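Putative thioesterase (Escherichia coli, PDB 5UGZ) probably hydrolyses thioester-bound intermediates off the assembly line of the colibactin NRPS/PKS pathway, as a type II thioesterase. Local coordinates at residues 150-154 with 155-159. Sequence-based numbering, arbitrary orientation.
Sequences EIVKL and GGTPV
The methyl CG2 of Thr-157 lies against the Ile-151 branch, 3.7 Å from CD1 and nearly as close to CG1, the two side chains crossing at a slant. Ile-151 reaches it because CG1 sits between the backbone N and the carbonyl carbon (chi1 67°), an unusual choice for a helical isoleucine, with CD1 extended beyond. Thr-157 turns OG1 anti to its own N (chi1 -170°), which brings the methyl rather than the hydroxyl to this apolar spot. The same methyl also meets CG2 of Val-152, more loosely, at 4.0 Å. The other Val-152 methyl, CG1, packs on CG2 of Val-159 at 3.6 Å, these two side chains standing roughly at right angles; short branched residues suit a place where the chain folds back over its own helix.

The reversal itself is a Schellman motif. Gly-156 N donates to Ile-151 O at 2.9 Å, and Gly-155 N makes a weak bond to Val-152 O at 3.4 Å. Gly-155 has a positive phi of 71°, where a CB would run into the carbonyl oxygen of Leu-154, so glycine fits. One water donates to Val-152 O at 3.1 Å, beside the returning loop.

The turn ends helix 144-154 and starts the loop leading to helix 165-183, which meets Ile-151 with Ile-175 and Tyr-179, and Thr-157 with Phe-171 and Ile-175. Both helices belong to the connection between strands 121-125 and 198-203 of the parallel sheet, consistent with the lid insertion of an alpha/beta-hydrolase fold.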
ATOM      1  N   GLU A 150      -9.828 -15.855 -11.508  1.00 31.85           N
ATOM      2  CA  GLU A 150      -8.692 -16.277 -10.698  1.00 32.77           C
ATOM      3  C   GLU A 150      -8.505 -15.385  -9.478  1.00 33.00           C
ATOM      4  O   GLU A 150      -8.133 -15.871  -8.405  1.00 34.40           O
ATOM      5  CB  GLU A 150      -7.418 -16.293 -11.531  1.00 29.30           C
ATOM      6  CG  GLU A 150      -6.229 -16.806 -10.753  1.00 30.43           C
ATOM      7  CD  GLU A 150      -6.387 -18.261 -10.319  1.00 34.24           C
ATOM      8  OE1 GLU A 150      -7.128 -19.023 -10.979  1.00 33.45           O
ATOM      9  OE2 GLU A 150      -5.760 -18.650  -9.317  1.00 33.79           O
ATOM     10  N   ILE A 151      -8.720 -14.075  -9.617  1.00 33.12           N
ATOM     11  CA  ILE A 151      -8.434 -13.223  -8.468  1.00 33.85           C
ATOM     12  C   ILE A 151      -9.586 -13.263  -7.474  1.00 32.06           C
ATOM     13  O   ILE A 151      -9.371 -13.082  -6.272  1.00 32.45           O
ATOM     14  CB  ILE A 151      -8.082 -11.780  -8.888  1.00 31.62           C
ATOM     15  CG1 ILE A 151      -9.273 -11.057  -9.511  1.00 29.43           C
ATOM     16  CG2 ILE A 151      -6.853 -11.766  -9.810  1.00 27.60           C
ATOM     17  CD1 ILE A 151      -9.047  -9.556  -9.623  1.00 29.68           C
ATOM     18  N   VAL A 152     -10.809 -13.513  -7.942  1.00 31.61           N
ATOM     19  CA  VAL A 152     -11.894 -13.850  -7.021  1.00 32.99           C
ATOM     20  C   VAL A 152     -11.560 -15.138  -6.277  1.00 35.53           C
ATOM     21  O   VAL A 152     -11.795 -15.255  -5.068  1.00 39.82           O
ATOM     22  CB  VAL A 152     -13.237 -13.946  -7.775  1.00 36.00           C
ATOM     23  CG1 VAL A 152     -14.155 -14.951  -7.126  1.00 35.37           C
ATOM     24  CG2 VAL A 152     -13.925 -12.589  -7.825  1.00 35.13           C
ATOM     25  N   LYS A 153     -10.968 -16.109  -6.972  1.00 35.81           N
ATOM     26  CA  LYS A 153     -10.591 -17.353  -6.312  1.00 34.56           C
ATOM     27  C   LYS A 153      -9.511 -17.125  -5.260  1.00 35.36           C
ATOM     28  O   LYS A 153      -9.518 -17.776  -4.210  1.00 33.38           O
ATOM     29  CB  LYS A 153     -10.118 -18.373  -7.343  1.00 34.62           C
ATOM     30  CG  LYS A 153      -9.700 -19.681  -6.745  1.00 36.28           C
ATOM     31  CD  LYS A 153      -9.319 -20.654  -7.828  1.00 39.90           C
ATOM     32  CE  LYS A 153     -10.122 -20.360  -9.073  1.00 43.14           C
ATOM     33  NZ  LYS A 153     -10.002 -21.463 -10.073  1.00 50.40           N
ATOM     34  N   LEU A 154      -8.579 -16.200  -5.515  1.00 33.20           N
ATOM     35  CA  LEU A 154      -7.459 -15.964  -4.611  1.00 32.01           C
ATOM     36  C   LEU A 154      -7.787 -15.014  -3.468  1.00 32.70           C
ATOM     37  O   LEU A 154      -6.939 -14.820  -2.591  1.00 33.34           O
ATOM     38  CB  LEU A 154      -6.270 -15.391  -5.379  1.00 35.92           C
ATOM     39  CG  LEU A 154      -5.502 -16.269  -6.362  1.00 35.71           C
ATOM     40  CD1 LEU A 154      -4.703 -15.381  -7.267  1.00 36.11           C
ATOM     41  CD2 LEU A 154      -4.572 -17.215  -5.627  1.00 39.90           C
ATOM     42  N   GLY A 155      -8.970 -14.404  -3.460  1.00 32.79           N
ATOM     43  CA  GLY A 155      -9.253 -13.353  -2.493  1.00 35.95           C
ATOM     44  C   GLY A 155      -8.499 -12.056  -2.736  1.00 34.33           C
ATOM     45  O   GLY A 155      -8.241 -11.309  -1.787  1.00 32.19           O
ATOM     46  N   GLY A 156      -8.127 -11.776  -3.988  1.00 33.52           N
ATOM     47  CA  GLY A 156      -7.491 -10.540  -4.395  1.00 34.00           C
ATOM     48  C   GLY A 156      -8.463  -9.436  -4.746  1.00 32.73           C
ATOM     49  O   GLY A 156      -8.053  -8.392  -5.261  1.00 31.91           O
ATOM     50  N   THR A 157      -9.743  -9.668  -4.485  1.00 33.65           N
ATOM     51  CA  THR A 157     -10.846  -8.726  -4.609  1.00 35.05           C
ATOM     52  C   THR A 157     -12.099  -9.414  -4.036  1.00 40.88           C
ATOM     53  O   THR A 157     -12.131 -10.648  -3.926  1.00 38.25           O
ATOM     54  CB  THR A 157     -11.050  -8.288  -6.078  1.00 35.48           C
ATOM     55  OG1 THR A 157     -11.967  -7.190  -6.158  1.00 34.76           O
ATOM     56  CG2 THR A 157     -11.570  -9.433  -6.926  1.00 36.15           C
ATOM     57  N   PRO A 158     -13.097  -8.646  -3.593  1.00 42.07           N
ATOM     58  CA  PRO A 158     -14.300  -9.268  -3.012  1.00 42.47           C
ATOM     59  C   PRO A 158     -15.157  -9.994  -4.046  1.00 45.24           C
ATOM     60  O   PRO A 158     -15.324  -9.538  -5.178  1.00 42.00           O
ATOM     61  CB  PRO A 158     -15.057  -8.085  -2.392  1.00 44.11           C
ATOM     62  CG  PRO A 158     -14.422  -6.856  -2.980  1.00 44.87           C
ATOM     63  CD  PRO A 158     -13.006  -7.225  -3.259  1.00 41.85           C
ATOM     64  N   VAL A 159     -15.723 -11.133  -3.629  1.00 47.12           N
ATOM     65  CA  VAL A 159     -16.426 -12.029  -4.544  1.00 45.96           C
ATOM     66  C   VAL A 159     -17.750 -11.445  -5.011  1.00 47.17           C
ATOM     67  O   VAL A 159     -18.333 -11.934  -5.988  1.00 47.26           O
ATOM     68  CB  VAL A 159     -16.660 -13.401  -3.878  1.00 46.68           C
ATOM     69  CG1 VAL A 159     -17.767 -13.289  -2.845  1.00 52.70           C
ATOM     70  CG2 VAL A 159     -17.006 -14.453  -4.915  1.00 41.94           C
TER
HETATM   71  O   HOH W   1     -13.231 -12.832  -3.819  1.00 36.06           O